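Local coordinates for Pdx2 protein (Plasmodium falciparum, PDB 2ABW) that hydrolyses glutamine to glutamate and ammonia, which is channelled to the synthase subunit Pdx1 for the biosynthesis of pyridoxal 5'-phosphate (vitamin B6), at residues A[3-8]-A[29-34]; A[116-121]-A[158-163]; A[142-147]-A[202-207]. All coordinates share one frame; numbering follows the deposited sequence.

From the N terminus, contact 1 comes first: residues 3-8 and 29-34 close a short loop that holds helix 16-23 and set edge strand 30-35 of the large mixed sheet beside strand 4-9. Contact 2 closes a longer loop, joining 116-121 to 158-163 and pairing strands 115-120 and 157-161 of the separate three-stranded sheet. Contact 3 starts within that loop, at 142-147, and ends beyond it at 202-207, so contacts 2 and 3 cross. It ties the connection between strands 130-137 and 149-153 to the start of C-terminal helix 204-219. Contacts 1 and 2 lie on opposite sides of the chain's centre, their own centres about 29 Å apart.

Contact 1: residues A[3-8]-A[29-34]; sequences EITIGV and SLNIIQ
Strands 4-8 and 30-34 run parallel, Ile4 opposite Leu30 through Val8 opposite Gln34, their axes 4.6 Å apart at closest approach and 29° from alignment. They are the two strands of a beta-alpha-beta unit whose crossover contains helix 16-23. The second of them is part of strand 30-35, an edge strand of the large mixed sheet. The backbone bonds follow the parallel pattern: Ile4 and Ile6 each bond through both N and O, to Ser29 O and Asn31 N and to Asn31 O and Ile33 N, and Val8 N adds a bond to Ile33 O. On the other side of 3-8 lies strand 46-49, to which Gly7 is bonded.

The apolar side chains of Ile4, Ile6, Val8, Leu30 and Ile32 share one face. Leu30 CD1 rests 3.9 Å from Ile6 CD1 and also lies against Ile4, whose side chain is modelled in two conformers. Ile32 reaches across with both its branches: CD1 comes 3.9 Å from Ile6 CB, while CG2 meets Val8 CG2 at 4.1 Å. Helix 16-23 packs on this face through Ile19 against Val8 and Ile32, and Tyr210 of the C-terminal helix lies against Ile4 and Leu30.

Thr5, Asn31 and Ile33 occupy the other face. A chi1 of -60° turns the Thr5 hydroxyl to the Asn31 side and the methyl CG2 to Ile33, 3.9 Å from its CG1, the two side chains crossing at about a right angle. Beside the Thr5 hydroxyl, the Asn31 amide is turned toward the start of the first strand. The Glu3 chain, bent at chi2 (-90°), curls back toward that amide. Asn31 ND2 donates to Glu3 OE1 at 3.0 Å, with the oxygen in the amide plane but the donor well above the carboxylate plane.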
ATOM      1  N   GLU A   3     -15.554  16.474  -2.809  1.00 26.09           N
ATOM      2  CA  GLU A   3     -15.791  15.036  -2.904  1.00 25.12           C
ATOM      3  C   GLU A   3     -14.413  14.412  -3.120  1.00 24.25           C
ATOM      4  O   GLU A   3     -13.775  14.726  -4.134  1.00 28.08           O
ATOM      5  CB  GLU A   3     -16.611  14.686  -4.112  1.00 27.24           C
ATOM      6  CG  GLU A   3     -18.039  15.244  -4.070  1.00 32.41           C
ATOM      7  CD  GLU A   3     -18.915  14.232  -3.428  1.00 41.65           C
ATOM      8  OE1 GLU A   3     -18.913  13.101  -3.993  1.00 44.10           O
ATOM      9  OE2 GLU A   3     -19.570  14.568  -2.414  1.00 47.93           O
ATOM     10  N   ILE A   4     -14.014  13.464  -2.284  1.00 18.88           N
ATOM     11  CA  ILE A   4     -12.760  12.725  -2.458  1.00 19.63           C
ATOM     12  C   ILE A   4     -13.133  11.289  -2.784  1.00 18.29           C
ATOM     13  O   ILE A   4     -14.008  10.692  -2.135  1.00 19.30           O
ATOM     14  CB  ILE A   4     -12.020  12.698  -1.099  0.60 20.13           C
ATOM     15  CG1 ILE A   4     -11.479  14.102  -0.788  0.60 24.14           C
ATOM     16  CG2 ILE A   4     -10.949  11.586  -1.097  0.60 19.83           C
ATOM     17  CD1 ILE A   4     -10.470  14.533  -1.749  0.60 25.49           C
ATOM     18  N   THR A   5     -12.520  10.735  -3.868  1.00 17.41           N
ATOM     19  CA  THR A   5     -12.719   9.355  -4.269  1.00 16.41           C
ATOM     20  C   THR A   5     -11.419   8.572  -4.107  1.00 16.16           C
ATOM     21  O   THR A   5     -10.389   8.953  -4.684  1.00 17.46           O
ATOM     22  CB  THR A   5     -13.173   9.248  -5.727  1.00 18.19           C
ATOM     23  OG1 THR A   5     -14.419   9.976  -5.831  1.00 20.86           O
ATOM     24  CG2 THR A   5     -13.374   7.750  -6.124  1.00 18.95           C
ATOM     25  N   ILE A   6     -11.471   7.541  -3.292  1.00 16.27           N
ATOM     26  CA  ILE A   6     -10.372   6.622  -3.147  1.00 15.42           C
ATOM     27  C   ILE A   6     -10.776   5.302  -3.773  1.00 14.56           C
ATOM     28  O   ILE A   6     -11.863   4.783  -3.498  1.00 15.88           O
ATOM     29  CB  ILE A   6      -9.905   6.431  -1.677  1.00 16.51           C
ATOM     30  CG1 ILE A   6      -9.348   7.772  -1.233  1.00 14.72           C
ATOM     31  CG2 ILE A   6      -8.910   5.274  -1.616  1.00 16.97           C
ATOM     32  CD1 ILE A   6      -8.951   7.828   0.253  1.00 16.67           C
ATOM     33  N   GLY A   7      -9.915   4.773  -4.615  1.00 13.23           N
ATOM     34  CA  GLY A   7     -10.189   3.480  -5.245  1.00 13.71           C
ATOM     35  C   GLY A   7      -9.436   2.386  -4.561  1.00 15.12           C
ATOM     36  O   GLY A   7      -8.348   2.614  -3.921  1.00 15.06           O
ATOM     37  N   VAL A   8      -9.988   1.178  -4.629  1.00 14.03           N
ATOM     38  CA  VAL A   8      -9.321  -0.051  -4.143  1.00 15.86           C
ATOM     39  C   VAL A   8      -9.210  -1.014  -5.290  1.00 16.98           C
ATOM     40  O   VAL A   8     -10.191  -1.406  -5.887  1.00 16.02           O
ATOM     41  CB  VAL A   8     -10.027  -0.696  -2.952  1.00 17.06           C
ATOM     42  CG1 VAL A   8      -9.289  -1.994  -2.485  1.00 16.46           C
ATOM     43  CG2 VAL A   8     -10.070   0.287  -1.770  1.00 15.58           C
ATOM     44  N   SER A  29     -17.269  13.353   3.083  0.60 20.85           N
ATOM     45  CA  SER A  29     -16.750  13.755   1.780  0.60 20.54           C
ATOM     46  C   SER A  29     -16.161  12.546   0.996  1.00 21.45           C
ATOM     47  O   SER A  29     -15.839  12.692  -0.186  1.00 21.55           O
ATOM     48  CB  SER A  29     -15.616  14.793   2.023  1.00 22.57           C
ATOM     49  OG  SER A  29     -16.113  16.031   2.418  1.00 22.03           O
ATOM     50  N   LEU A  30     -16.047  11.367   1.648  1.00 19.32           N
ATOM     51  CA  LEU A  30     -15.345  10.215   1.076  1.00 17.73           C
ATOM     52  C   LEU A  30     -16.265   9.183   0.404  1.00 18.74           C
ATOM     53  O   LEU A  30     -17.171   8.589   1.024  1.00 20.30           O
ATOM     54  CB  LEU A  30     -14.559   9.508   2.186  1.00 16.13           C
ATOM     55  CG  LEU A  30     -13.763   8.282   1.776  1.00 17.46           C
ATOM     56  CD1 LEU A  30     -12.752   8.695   0.661  1.00 18.68           C
ATOM     57  CD2 LEU A  30     -12.953   7.738   2.956  1.00 16.58           C
ATOM     58  N   ASN A  31     -15.911   8.886  -0.876  1.00 20.11           N
ATOM     59  CA  ASN A  31     -16.486   7.832  -1.663  1.00 21.41           C
ATOM     60  C   ASN A  31     -15.422   6.780  -1.933  1.00 18.66           C
ATOM     61  O   ASN A  31     -14.296   7.186  -2.256  1.00 18.98           O
ATOM     62  CB  ASN A  31     -16.715   8.434  -3.054  1.00 23.27           C
ATOM     63  CG  ASN A  31     -17.630   9.646  -3.030  1.00 30.50           C
ATOM     64  OD1 ASN A  31     -18.686   9.655  -2.358  1.00 34.45           O
ATOM     65  ND2 ASN A  31     -17.161  10.720  -3.663  1.00 37.74           N
ATOM     66  N   ILE A  32     -15.784   5.502  -1.895  1.00 17.85           N
ATOM     67  CA  ILE A  32     -14.828   4.429  -2.263  1.00 17.04           C
ATOM     68  C   ILE A  32     -15.328   3.695  -3.443  1.00 17.66           C
ATOM     69  O   ILE A  32     -16.507   3.403  -3.559  1.00 18.47           O
ATOM     70  CB  ILE A  32     -14.628   3.439  -1.102  1.00 17.00           C
ATOM     71  CG1 ILE A  32     -14.239   4.142   0.206  1.00 18.53           C
ATOM     72  CG2 ILE A  32     -13.630   2.386  -1.469  1.00 18.42           C
ATOM     73  CD1 ILE A  32     -12.844   4.767   0.228  1.00 22.34           C
ATOM     74  N   ILE A  33     -14.409   3.417  -4.390  1.00 15.40           N
ATOM     75  CA  ILE A  33     -14.797   2.621  -5.556  1.00 17.43           C
ATOM     76  C   ILE A  33     -13.890   1.483  -5.784  1.00 16.94           C
ATOM     77  O   ILE A  33     -12.758   1.534  -5.385  1.00 17.28           O
ATOM     78  CB  ILE A  33     -14.883   3.499  -6.853  1.00 16.39           C
ATOM     79  CG1 ILE A  33     -13.548   4.015  -7.312  1.00 17.96           C
ATOM     80  CG2 ILE A  33     -15.834   4.682  -6.654  1.00 21.02           C
ATOM     81  CD1 ILE A  33     -13.569   4.625  -8.709  1.00 20.62           C
ATOM     82  N   GLN A  34     -14.401   0.417  -6.409  1.00 15.93           N
ATOM     83  CA  GLN A  34     -13.537  -0.623  -6.867  1.00 17.36           C
ATOM     84  C   GLN A  34     -12.823  -0.080  -8.072  1.00 18.15           C
ATOM     85  O   GLN A  34     -13.391   0.694  -8.883  1.00 19.04           O
ATOM     86  CB  GLN A  34     -14.328  -1.850  -7.309  1.00 19.20           C
ATOM     87  CG  GLN A  34     -14.980  -2.645  -6.240  1.00 20.85           C
ATOM     88  CD  GLN A  34     -15.682  -3.878  -6.855  1.00 24.00           C
ATOM     89  OE1 GLN A  34     -15.149  -4.506  -7.782  1.00 26.91           O
ATOM     90  NE2 GLN A  34     -16.841  -4.221  -6.327  1.00 24.22           N
TER

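Contact 2: residues A[116-121]-A[158-163]; sequences DITICR and IREILS
A classic beta bulge interrupts the antiparallel pairing of strands 116-120 and 158-161, with Arg159 and Glu160 both facing Thr118. Thr118 O accepts from Arg159 N at 2.9 Å and, more weakly, from Glu160 N, while Thr118 N donates to Glu160 O. Thr118 and Glu160 lie side by side, and the threonine hydroxyl donates to Glu160 OE1 (2.6 Å) on the anti side of the carboxylate; Asn96 also bonds to this hydroxyl. Arg159 bends at chi3 (72°), so that Glu160 CG lies over one face of the guanidinium, toward its rim, and NH1 forms a weakly bonded salt bridge with Glu160 OE2; its stronger partner is Glu98, which forms a salt bridge with NH2.

On the opposite face, Ile117 CG2 meets Ile161 CD1 at 3.7 Å, and Ile119 CD1 packs on Ile158 CG1 at 4.1 Å. Ile119 also touches helix 88-92, which follows the nucleophile Cys87. Just past the strand, Arg121 is a probable glutamine-binding residue. Thus the extra residue of the bulge lies in the edge strand 157-161 of the small three-stranded sheet, the N-H groups of Arg159 and Glu160 converging on one carbonyl oxygen, as in the classic bulge of antiparallel sheets.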
ATOM      1  N   ASP A 116      11.568   3.252  -2.902  1.00 16.09           N
ATOM      2  CA  ASP A 116      13.006   2.868  -3.138  1.00 17.92           C
ATOM      3  C   ASP A 116      13.469   2.009  -1.977  1.00 17.13           C
ATOM      4  O   ASP A 116      14.224   2.431  -1.114  1.00 17.68           O
ATOM      5  CB  ASP A 116      13.874   4.040  -3.434  1.00 18.89           C
ATOM      6  CG  ASP A 116      13.526   4.679  -4.802  1.00 24.89           C
ATOM      7  OD1 ASP A 116      12.971   3.996  -5.734  1.00 34.77           O
ATOM      8  OD2 ASP A 116      13.705   5.903  -4.885  1.00 30.11           O
ATOM      9  N   ILE A 117      12.963   0.763  -2.001  1.00 15.62           N
ATOM     10  CA  ILE A 117      13.301  -0.227  -0.998  1.00 16.91           C
ATOM     11  C   ILE A 117      13.514  -1.578  -1.663  1.00 16.97           C
ATOM     12  O   ILE A 117      13.095  -1.850  -2.744  1.00 16.57           O
ATOM     13  CB  ILE A 117      12.156  -0.381   0.031  1.00 16.72           C
ATOM     14  CG1 ILE A 117      10.864  -0.982  -0.594  1.00 16.26           C
ATOM     15  CG2 ILE A 117      11.918   0.961   0.726  1.00 16.33           C
ATOM     16  CD1 ILE A 117       9.627  -1.004   0.331  1.00 16.95           C
ATOM     17  N   THR A 118      14.214  -2.450  -0.942  1.00 15.89           N
ATOM     18  CA  THR A 118      14.280  -3.854  -1.289  1.00 15.71           C
ATOM     19  C   THR A 118      13.417  -4.630  -0.349  1.00 16.82           C
ATOM     20  O   THR A 118      13.497  -4.483   0.896  1.00 16.25           O
ATOM     21  CB  THR A 118      15.716  -4.389  -1.085  1.00 17.48           C
ATOM     22  OG1 THR A 118      16.609  -3.676  -1.941  1.00 17.58           O
ATOM     23  CG2 THR A 118      15.858  -5.826  -1.341  1.00 15.47           C
ATOM     24  N   ILE A 119      12.507  -5.401  -0.901  1.00 16.06           N
ATOM     25  CA  ILE A 119      11.550  -6.154  -0.117  1.00 17.73           C
ATOM     26  C   ILE A 119      11.628  -7.667  -0.464  1.00 17.05           C
ATOM     27  O   ILE A 119      11.919  -8.028  -1.647  1.00 17.03           O
ATOM     28  CB  ILE A 119      10.164  -5.614  -0.345  1.00 16.88           C
ATOM     29  CG1 ILE A 119       9.206  -6.022   0.762  1.00 18.46           C
ATOM     30  CG2 ILE A 119       9.655  -6.046  -1.774  1.00 18.07           C
ATOM     31  CD1 ILE A 119       7.873  -5.221   0.679  1.00 19.74           C
ATOM     32  N   CYS A 120      11.409  -8.521   0.515  1.00 19.31           N
ATOM     33  CA  CYS A 120      11.485  -9.971   0.417  1.00 22.29           C
ATOM     34  C   CYS A 120      10.149 -10.582   0.734  1.00 24.94           C
ATOM     35  O   CYS A 120       9.506 -10.256   1.742  1.00 22.78           O
ATOM     36  CB  CYS A 120      12.452 -10.510   1.437  0.75 21.02           C
ATOM     37  SG  CYS A 120      13.956  -9.697   1.337  0.75 25.17           S
ATOM     38  N   ARG A 121       9.698 -11.472  -0.120  1.00 29.19           N
ATOM     39  CA  ARG A 121       8.385 -12.007   0.116  1.00 34.72           C
ATOM     40  C   ARG A 121       8.488 -13.046   1.154  1.00 37.12           C
ATOM     41  O   ARG A 121       7.550 -13.208   1.905  1.00 40.62           O
ATOM     42  CB  ARG A 121       7.718 -12.512  -1.168  1.00 36.26           C
ATOM     43  CG  ARG A 121       7.448 -13.887  -1.195  1.00 41.07           C
ATOM     44  CD  ARG A 121       6.381 -14.203  -2.191  1.00 43.77           C
ATOM     45  NE  ARG A 121       6.442 -15.608  -2.534  1.00 47.90           N
ATOM     46  CZ  ARG A 121       5.668 -16.194  -3.455  1.00 50.57           C
ATOM     47  NH1 ARG A 121       4.740 -15.496  -4.104  1.00 53.78           N
ATOM     48  NH2 ARG A 121       5.821 -17.492  -3.725  1.00 52.13           N
ATOM     49  N   ILE A 158      10.985  -5.855   4.636  1.00 16.58           N
ATOM     50  CA  ILE A 158      11.727  -4.762   4.032  1.00 16.34           C
ATOM     51  C   ILE A 158      13.187  -4.835   4.465  1.00 17.56           C
ATOM     52  O   ILE A 158      13.532  -4.499   5.630  1.00 17.68           O
ATOM     53  CB  ILE A 158      11.087  -3.424   4.401  1.00 16.48           C
ATOM     54  CG1 ILE A 158       9.676  -3.352   3.838  1.00 16.16           C
ATOM     55  CG2 ILE A 158      11.962  -2.294   3.937  1.00 17.79           C
ATOM     56  CD1 ILE A 158       8.759  -2.130   4.266  1.00 17.77           C
ATOM     57  N   ARG A 159      14.049  -5.301   3.580  1.00 15.75           N
ATOM     58  CA  ARG A 159      15.399  -5.613   3.877  1.00 16.61           C
ATOM     59  C   ARG A 159      16.275  -4.385   3.767  1.00 15.94           C
ATOM     60  O   ARG A 159      17.310  -4.303   4.470  1.00 16.58           O
ATOM     61  CB  ARG A 159      15.907  -6.684   2.976  1.00 16.75           C
ATOM     62  CG  ARG A 159      17.316  -7.208   3.328  1.00 19.23           C
ATOM     63  CD  ARG A 159      17.697  -8.422   2.514  1.00 19.10           C
ATOM     64  NE  ARG A 159      17.977  -8.149   1.112  1.00 18.65           N
ATOM     65  CZ  ARG A 159      19.078  -7.550   0.673  1.00 21.13           C
ATOM     66  NH1 ARG A 159      19.967  -7.026   1.494  1.00 22.31           N
ATOM     67  NH2 ARG A 159      19.214  -7.339  -0.601  1.00 21.45           N
ATOM     68  N   GLU A 160      15.992  -3.497   2.819  1.00 15.15           N
ATOM     69  CA  GLU A 160      16.858  -2.324   2.572  1.00 15.16           C
ATOM     70  C   GLU A 160      16.004  -1.075   2.291  1.00 16.64           C
ATOM     71  O   GLU A 160      15.092  -1.142   1.478  1.00 17.90           O
ATOM     72  CB  GLU A 160      17.748  -2.547   1.358  1.00 16.79           C
ATOM     73  CG  GLU A 160      18.656  -3.765   1.438  1.00 13.72           C
ATOM     74  CD  GLU A 160      19.532  -3.972   0.192  1.00 17.85           C
ATOM     75  OE1 GLU A 160      18.999  -3.704  -0.935  1.00 17.53           O
ATOM     76  OE2 GLU A 160      20.713  -4.329   0.379  1.00 19.76           O
ATOM     77  N   ILE A 161      16.447   0.056   2.833  1.00 16.60           N
ATOM     78  CA  ILE A 161      15.996   1.389   2.412  1.00 17.43           C
ATOM     79  C   ILE A 161      17.091   1.887   1.459  1.00 17.83           C
ATOM     80  O   ILE A 161      18.281   1.869   1.828  1.00 19.87           O
ATOM     81  CB  ILE A 161      15.845   2.302   3.605  1.00 18.95           C
ATOM     82  CG1 ILE A 161      14.811   1.767   4.607  1.00 22.39           C
ATOM     83  CG2 ILE A 161      15.453   3.729   3.203  1.00 17.92           C
ATOM     84  CD1 ILE A 161      13.423   1.457   4.057  1.00 21.57           C
ATOM     85  N   LEU A 162      16.671   2.434   0.314  1.00 18.63           N
ATOM     86  CA  LEU A 162      17.615   2.718  -0.775  1.00 19.71           C
ATOM     87  C   LEU A 162      17.750   4.211  -1.079  1.00 22.01           C
ATOM     88  O   LEU A 162      18.504   4.595  -1.978  1.00 24.99           O
ATOM     89  CB  LEU A 162      17.272   1.936  -2.009  1.00 19.60           C
ATOM     90  CG  LEU A 162      17.252   0.419  -1.892  1.00 19.00           C
ATOM     91  CD1 LEU A 162      16.677  -0.242  -3.109  1.00 21.98           C
ATOM     92  CD2 LEU A 162      18.608  -0.152  -1.490  1.00 20.68           C
ATOM     93  N   SER A 163      17.040   5.060  -0.367  1.00 23.32           N
ATOM     94  CA  SER A 163      17.067   6.517  -0.644  1.00 23.29           C
ATOM     95  C   SER A 163      16.790   7.242   0.616  1.00 24.46           C
ATOM     96  O   SER A 163      15.995   6.783   1.470  1.00 22.70           O
ATOM     97  CB  SER A 163      15.952   6.876  -1.617  1.00 24.97           C
ATOM     98  OG  SER A 163      15.766   8.275  -1.732  1.00 25.02           O
TER

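Contact 3: residues A[142-147]-A[202-207]; sequences SAFKKD and HTAFQQ
Phe144 sets its ring edge over the face of Phe205 in an edge-to-face pair, centroids 4.8 Å apart and planes at 52°. Its CE1 does the touching, standing above the middle of the Phe205 ring and 3.6 Å from Phe205 CE2. On the same side chain, Phe144 CD1 lies 3.9 Å from Ala204 CB. That methyl also lies against the backbone of the loop, with Ala143 O 3.3 Å from Ala204 CB. Ala143 in turn points its CB at the helix, where it meets Ala204 O and the flank of Gln207.

The contact seats the loop between strands 130-137 and 149-153 on the first turn of C-terminal helix 204-219. Thr203 occupies the N-cap position, though its side chain makes no capping bond, and Gln207 N bonds back to Thr203 O to close that turn. Gln207 is fully extended (chi1 -175°), which carries its amide alongside Ala143. No direct hydrogen bond joins the two segments. One water lies 2.8 Å from Ala143 O and 3.2 Å from Gln207 OE1, and a second, 2.8 Å from Ser142 O, has a longer, weak approach to the same amide oxygen.

Further out, Tyr208 meets the Phe144 ring, and Ile137 touches both phenylalanines. Phe195 packs edge-to-face with Phe205, whose side chain also touches Trp84 of strand 83-86.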
ATOM      1  N   SER A 142      -2.585  13.150  13.716  1.00 15.60           N
ATOM      2  CA  SER A 142      -3.583  12.700  14.657  1.00 16.30           C
ATOM      3  C   SER A 142      -4.255  11.369  14.365  1.00 15.83           C
ATOM      4  O   SER A 142      -4.986  10.855  15.246  1.00 17.54           O
ATOM      5  CB  SER A 142      -4.692  13.797  14.792  1.00 18.25           C
ATOM      6  OG  SER A 142      -5.363  13.882  13.594  1.00 18.99           O
ATOM      7  N   ALA A 143      -3.924  10.779  13.228  1.00 15.01           N
ATOM      8  CA  ALA A 143      -4.409   9.412  12.911  1.00 15.82           C
ATOM      9  C   ALA A 143      -3.793   8.434  13.805  1.00 17.78           C
ATOM     10  O   ALA A 143      -4.343   7.375  13.984  1.00 19.41           O
ATOM     11  CB  ALA A 143      -4.091   9.099  11.516  1.00 15.65           C
ATOM     12  N   PHE A 144      -2.639   8.750  14.430  1.00 16.55           N
ATOM     13  CA  PHE A 144      -1.861   7.746  15.139  1.00 17.76           C
ATOM     14  C   PHE A 144      -1.844   8.022  16.616  1.00 18.44           C
ATOM     15  O   PHE A 144      -1.028   8.793  17.130  1.00 20.08           O
ATOM     16  CB  PHE A 144      -0.446   7.671  14.570  1.00 17.89           C
ATOM     17  CG  PHE A 144      -0.391   7.358  13.059  1.00 16.58           C
ATOM     18  CD1 PHE A 144      -0.990   6.216  12.553  1.00 17.20           C
ATOM     19  CD2 PHE A 144       0.271   8.154  12.186  1.00 17.18           C
ATOM     20  CE1 PHE A 144      -0.903   5.885  11.185  1.00 17.84           C
ATOM     21  CE2 PHE A 144       0.367   7.819  10.879  1.00 17.41           C
ATOM     22  CZ  PHE A 144      -0.217   6.675  10.350  1.00 17.10           C
ATOM     23  N   LYS A 145      -2.747   7.427  17.316  1.00 20.09           N
ATOM     24  CA  LYS A 145      -2.707   7.451  18.758  1.00 19.95           C
ATOM     25  C   LYS A 145      -1.656   6.536  19.330  1.00 22.59           C
ATOM     26  O   LYS A 145      -1.044   5.769  18.654  1.00 20.77           O
ATOM     27  CB  LYS A 145      -4.056   6.927  19.305  1.00 21.06           C
ATOM     28  CG  LYS A 145      -5.139   7.809  18.789  1.00 27.59           C
ATOM     29  CD  LYS A 145      -6.514   7.250  18.956  1.00 30.65           C
ATOM     30  CE  LYS A 145      -6.844   6.868  20.330  1.00 33.17           C
ATOM     31  NZ  LYS A 145      -8.353   6.975  20.695  1.00 37.43           N
ATOM     32  N   LYS A 146      -1.408   6.655  20.598  1.00 20.57           N
ATOM     33  CA  LYS A 146      -0.404   5.814  21.170  1.00 22.76           C
ATOM     34  C   LYS A 146      -0.824   4.322  21.142  1.00 21.56           C
ATOM     35  O   LYS A 146      -1.980   3.978  21.184  1.00 22.89           O
ATOM     36  CB  LYS A 146      -0.153   6.239  22.603  1.00 24.58           C
ATOM     37  CG  LYS A 146      -1.295   6.053  23.475  1.00 26.66           C
ATOM     38  CD  LYS A 146      -0.884   5.718  24.908  1.00 31.78           C
ATOM     39  CE  LYS A 146      -2.075   5.232  25.705  1.00 35.12           C
ATOM     40  NZ  LYS A 146      -1.781   3.968  26.437  1.00 37.88           N
ATOM     41  N   ASP A 147       0.175   3.456  21.105  1.00 22.76           N
ATOM     42  CA  ASP A 147      -0.029   2.024  21.244  1.00 21.08           C
ATOM     43  C   ASP A 147      -0.921   1.392  20.213  1.00 19.96           C
ATOM     44  O   ASP A 147      -1.642   0.424  20.485  1.00 20.38           O
ATOM     45  CB  ASP A 147      -0.354   1.601  22.648  1.00 22.00           C
ATOM     46  CG  ASP A 147       0.823   1.899  23.599  1.00 25.10           C
ATOM     47  OD1 ASP A 147       1.979   1.492  23.316  1.00 27.20           O
ATOM     48  OD2 ASP A 147       0.543   2.606  24.586  1.00 28.47           O
ATOM     49  N   HIS A 202      -9.055  -1.006  14.405  1.00 16.27           N
ATOM     50  CA  HIS A 202      -8.791   0.448  14.287  1.00 16.32           C
ATOM     51  C   HIS A 202      -8.547   0.811  12.848  1.00 16.69           C
ATOM     52  O   HIS A 202      -8.240  -0.063  12.031  1.00 16.40           O
ATOM     53  CB  HIS A 202      -7.664   0.934  15.121  1.00 16.95           C
ATOM     54  CG  HIS A 202      -6.308   0.579  14.623  1.00 16.97           C
ATOM     55  ND1 HIS A 202      -5.477  -0.408  15.151  1.00 22.57           N
ATOM     56  CD2 HIS A 202      -5.569   1.206  13.667  1.00 14.68           C
ATOM     57  CE1 HIS A 202      -4.327  -0.415  14.452  1.00 14.03           C
ATOM     58  NE2 HIS A 202      -4.371   0.561  13.566  1.00 23.04           N
ATOM     59  N   THR A 203      -8.691   2.105  12.574  1.00 15.66           N
ATOM     60  CA  THR A 203      -8.678   2.606  11.193  1.00 16.51           C
ATOM     61  C   THR A 203      -7.533   3.638  10.990  1.00 15.58           C
ATOM     62  O   THR A 203      -7.640   4.509  10.116  1.00 15.99           O
ATOM     63  CB  THR A 203     -10.019   3.255  10.780  1.00 16.55           C
ATOM     64  OG1 THR A 203     -10.379   4.235  11.743  1.00 16.78           O
ATOM     65  CG2 THR A 203     -11.168   2.162  10.669  1.00 17.78           C
ATOM     66  N   ALA A 204      -6.483   3.571  11.773  1.00 15.14           N
ATOM     67  CA  ALA A 204      -5.470   4.681  11.818  1.00 13.49           C
ATOM     68  C   ALA A 204      -4.855   4.865  10.452  1.00 13.45           C
ATOM     69  O   ALA A 204      -4.692   6.006   9.993  1.00 14.80           O
ATOM     70  CB  ALA A 204      -4.387   4.332  12.812  1.00 14.89           C
ATOM     71  N   PHE A 205      -4.407   3.788   9.786  1.00 14.74           N
ATOM     72  CA  PHE A 205      -3.710   3.955   8.501  1.00 13.34           C
ATOM     73  C   PHE A 205      -4.656   4.422   7.383  1.00 13.53           C
ATOM     74  O   PHE A 205      -4.266   5.115   6.435  1.00 13.64           O
ATOM     75  CB  PHE A 205      -2.908   2.721   8.138  1.00 14.07           C
ATOM     76  CG  PHE A 205      -1.634   2.605   9.011  1.00 13.89           C
ATOM     77  CD1 PHE A 205      -1.714   2.033  10.252  1.00 18.16           C
ATOM     78  CD2 PHE A 205      -0.454   3.213   8.614  1.00 15.30           C
ATOM     79  CE1 PHE A 205      -0.588   1.994  11.074  1.00 14.60           C
ATOM     80  CE2 PHE A 205       0.680   3.148   9.454  1.00 14.28           C
ATOM     81  CZ  PHE A 205       0.565   2.619  10.676  1.00 14.27           C
ATOM     82  N   GLN A 206      -5.901   3.942   7.466  1.00 13.08           N
ATOM     83  CA  GLN A 206      -6.908   4.425   6.547  1.00 14.68           C
ATOM     84  C   GLN A 206      -7.108   5.932   6.694  1.00 12.70           C
ATOM     85  O   GLN A 206      -7.184   6.703   5.702  1.00 13.56           O
ATOM     86  CB  GLN A 206      -8.266   3.708   6.751  1.00 13.87           C
ATOM     87  CG  GLN A 206      -8.217   2.254   6.283  1.00 13.75           C
ATOM     88  CD  GLN A 206      -7.635   1.275   7.263  1.00 15.76           C
ATOM     89  OE1 GLN A 206      -7.368   1.653   8.381  1.00 16.04           O
ATOM     90  NE2 GLN A 206      -7.506   0.005   6.840  1.00 16.17           N
ATOM     91  N   GLN A 207      -7.195   6.396   7.900  1.00 13.29           N
ATOM     92  CA  GLN A 207      -7.344   7.820   8.180  1.00 13.91           C
ATOM     93  C   GLN A 207      -6.154   8.592   7.672  1.00 14.47           C
ATOM     94  O   GLN A 207      -6.314   9.653   7.045  1.00 14.67           O
ATOM     95  CB  GLN A 207      -7.548   8.011   9.656  1.00 16.53           C
ATOM     96  CG  GLN A 207      -7.840   9.506   9.912  1.00 16.30           C
ATOM     97  CD  GLN A 207      -8.044   9.837  11.389  1.00 18.60           C
ATOM     98  OE1 GLN A 207      -7.979   8.957  12.278  1.00 22.93           O
ATOM     99  NE2 GLN A 207      -8.262  11.077  11.644  1.00 24.68           N
TER
HETATM  100  O   HOH W   1      -7.189   9.232  15.524  1.00 39.63           O
HETATM  101  O   HOH W   2      -7.055   6.721  14.396  1.00 52.37           O